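Local structure of response regulator aspartate phosphatase I (Bacillus subtilis subsp. subtilis, 4I1A) at residues A[268-273]-A[284-289]. The protein dephosphorylates the sporulation phosphotransferase Spo0F and, by inactivating the repressor ImmR, activates gene expression, excision and transfer of the mobile element ICEBs1. Numbering follows the deposited sequence.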
loop_
_atom_site.group_PDB
_atom_site.type_symbol
_atom_site.label_atom_id
_atom_site.label_comp_id
_atom_site.label_asym_id
_atom_site.label_seq_id
_atom_site.Cartn_x
_atom_site.Cartn_y
_atom_site.Cartn_z
ATOM N N THR A 268 9.652 -5.425 3.672
ATOM C CA THR A 268 10.218 -4.161 3.199
ATOM C C THR A 268 11.568 -3.890 3.859
ATOM O O THR A 268 12.518 -3.450 3.208
ATOM C CB THR A 268 9.240 -2.986 3.468
ATOM O OG1 THR A 268 7.927 -3.366 3.036
ATOM C CG2 THR A 268 9.670 -1.698 2.725
ATOM N N LEU A 269 11.652 -4.176 5.153
ATOM C CA LEU A 269 12.895 -4.032 5.896
ATOM C C LEU A 269 13.980 -4.937 5.307
ATOM O O LEU A 269 15.106 -4.495 5.070
ATOM C CB LEU A 269 12.657 -4.359 7.373
ATOM C CG LEU A 269 13.736 -4.020 8.404
ATOM C CD1 LEU A 269 14.297 -2.622 8.198
ATOM C CD2 LEU A 269 13.160 -4.147 9.803
ATOM N N THR A 270 13.629 -6.196 5.055
ATOM C CA THR A 270 14.568 -7.155 4.490
ATOM C C THR A 270 15.098 -6.645 3.162
ATOM O O THR A 270 16.310 -6.649 2.900
ATOM C CB THR A 270 13.897 -8.526 4.226
ATOM O OG1 THR A 270 13.341 -9.043 5.440
ATOM C CG2 THR A 270 14.906 -9.520 3.659
ATOM N N TYR A 271 14.175 -6.217 2.312
ATOM C CA TYR A 271 14.539 -5.769 0.979
ATOM C C TYR A 271 15.443 -4.531 1.032
ATOM O O TYR A 271 16.475 -4.478 0.354
ATOM C CB TYR A 271 13.281 -5.498 0.156
ATOM C CG TYR A 271 13.512 -5.542 -1.329
ATOM C CD1 TYR A 271 14.766 -5.860 -1.851
ATOM C CD2 TYR A 271 12.481 -5.266 -2.213
ATOM C CE1 TYR A 271 14.976 -5.897 -3.219
ATOM C CE2 TYR A 271 12.677 -5.302 -3.569
ATOM C CZ TYR A 271 13.922 -5.617 -4.070
ATOM O OH TYR A 271 14.097 -5.643 -5.428
ATOM N N VAL A 272 15.053 -3.551 1.846
ATOM C CA VAL A 272 15.834 -2.330 2.022
ATOM C C VAL A 272 17.289 -2.622 2.418
ATOM O O VAL A 272 18.227 -2.024 1.879
ATOM C CB VAL A 272 15.157 -1.380 3.045
ATOM C CG1 VAL A 272 16.150 -0.391 3.632
ATOM C CG2 VAL A 272 13.999 -0.661 2.391
ATOM N N GLU A 273 17.474 -3.553 3.343
ATOM C CA GLU A 273 18.813 -3.889 3.822
ATOM C C GLU A 273 19.626 -4.630 2.765
ATOM O O GLU A 273 20.840 -4.441 2.651
ATOM C CB GLU A 273 18.729 -4.710 5.111
ATOM C CG GLU A 273 18.224 -3.918 6.319
ATOM C CD GLU A 273 19.175 -2.798 6.714
ATOM O OE1 GLU A 273 20.400 -2.995 6.591
ATOM O OE2 GLU A 273 18.712 -1.718 7.145
ATOM N N ILE A 284 18.510 -11.894 8.661
ATOM C CA ILE A 284 17.829 -12.037 9.936
ATOM C C ILE A 284 16.353 -11.637 9.817
ATOM O O ILE A 284 15.471 -12.336 10.322
ATOM C CB ILE A 284 18.547 -11.211 11.007
ATOM C CG1 ILE A 284 19.838 -11.930 11.404
ATOM C CG2 ILE A 284 17.631 -10.948 12.190
ATOM C CD1 ILE A 284 20.849 -11.057 12.090
ATOM N N TYR A 285 16.088 -10.531 9.126
ATOM C CA TYR A 285 14.714 -10.092 8.896
ATOM C C TYR A 285 14.026 -10.980 7.861
ATOM O O TYR A 285 12.806 -11.138 7.879
ATOM C CB TYR A 285 14.673 -8.614 8.475
ATOM C CG TYR A 285 15.083 -7.670 9.587
ATOM C CD1 TYR A 285 14.282 -7.501 10.711
ATOM C CD2 TYR A 285 16.272 -6.950 9.518
ATOM C CE1 TYR A 285 14.660 -6.646 11.741
ATOM C CE2 TYR A 285 16.653 -6.092 10.539
ATOM C CZ TYR A 285 15.844 -5.941 11.646
ATOM O OH TYR A 285 16.214 -5.083 12.661
ATOM N N PHE A 286 14.818 -11.554 6.959
ATOM C CA PHE A 286 14.320 -12.518 5.983
ATOM C C PHE A 286 13.749 -13.772 6.654
ATOM O O PHE A 286 12.615 -14.151 6.376
ATOM C CB PHE A 286 15.427 -12.911 4.992
ATOM C CG PHE A 286 15.056 -14.059 4.090
ATOM C CD1 PHE A 286 14.277 -13.843 2.956
ATOM C CD2 PHE A 286 15.487 -15.353 4.370
ATOM C CE1 PHE A 286 13.924 -14.907 2.122
ATOM C CE2 PHE A 286 15.139 -16.426 3.544
ATOM C CZ PHE A 286 14.351 -16.201 2.417
ATOM N N ARG A 287 14.527 -14.409 7.533
ATOM C CA ARG A 287 14.075 -15.638 8.202
ATOM C C ARG A 287 12.890 -15.375 9.107
ATOM O O ARG A 287 12.014 -16.223 9.263
ATOM C CB ARG A 287 15.191 -16.294 9.029
ATOM C CG ARG A 287 16.393 -16.736 8.204
ATOM C CD ARG A 287 17.525 -17.183 9.115
ATOM N NE ARG A 287 18.597 -17.868 8.395
ATOM C CZ ARG A 287 19.890 -17.581 8.527
ATOM N NH1 ARG A 287 20.275 -16.605 9.341
ATOM N NH2 ARG A 287 20.798 -18.266 7.842
ATOM N N LYS A 288 12.881 -14.198 9.715
ATOM C CA LYS A 288 11.841 -13.856 10.666
ATOM C C LYS A 288 10.523 -13.591 9.918
ATOM O O LYS A 288 9.454 -14.043 10.328
ATOM C CB LYS A 288 12.284 -12.654 11.512
ATOM C CG LYS A 288 11.230 -12.088 12.446
ATOM C CD LYS A 288 11.873 -11.474 13.693
ATOM C CE LYS A 288 13.105 -10.618 13.373
ATOM N NZ LYS A 288 13.957 -10.393 14.593
ATOM N N GLY A 289 10.611 -12.893 8.795
ATOM C CA GLY A 289 9.430 -12.566 8.012
ATOM C C GLY A 289 8.862 -13.757 7.270
ATOM O O GLY A 289 7.656 -14.003 7.278
#
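Tyr-285 and Leu-269 meet where helices 261-275 and 279-295 pack as an antiparallel pair, with segment axes 8.5 Å apart at 156°. Followed outward, the tyrosine first sets its CB 3.3 Å from Thr-270 OG1. Its CG, anti to the carbonyl carbon (chi1 -68°), puts the ring face against Leu-269: Leu-269 CG is nearest Tyr-285 CD2, and the methyl Leu-269 CD2 lies 3.5 Å from Tyr-285 CE1. That methyl stands over the ring face, 3.6 Å from the centroid and 16° off the normal, a CH-pi contact. Leu-269 CD2 is 3.7 Å from Tyr-285 CZ, and beyond it the hydroxyl Tyr-285 OH runs on past the leucine, farther from that methyl. Leu-251 of helix 240-257 touches both side chains, tying the pair to the preceding helix. An alanine in place of Tyr-285 would probably leave the Leu-269 methyl without its aromatic platform and open a gap between the two helices. One residue along, Thr-270 splits its branches: CG2 packs 3.7 Å from Phe-286 CB, near the edge of that ring, while OG1 sits against the Tyr-285 carbonyl carbon at 3.2 Å but is hydrogen-bonded to Leu-266 O. Phe-286 leads on to Phe-313 of helix 299-313. With the threonine hydroxyl engaged within its own helix, this hairpin of the TPR-type superhelix is joined by apolar and CH-pi packing, relying on shape fit rather than polar pairing.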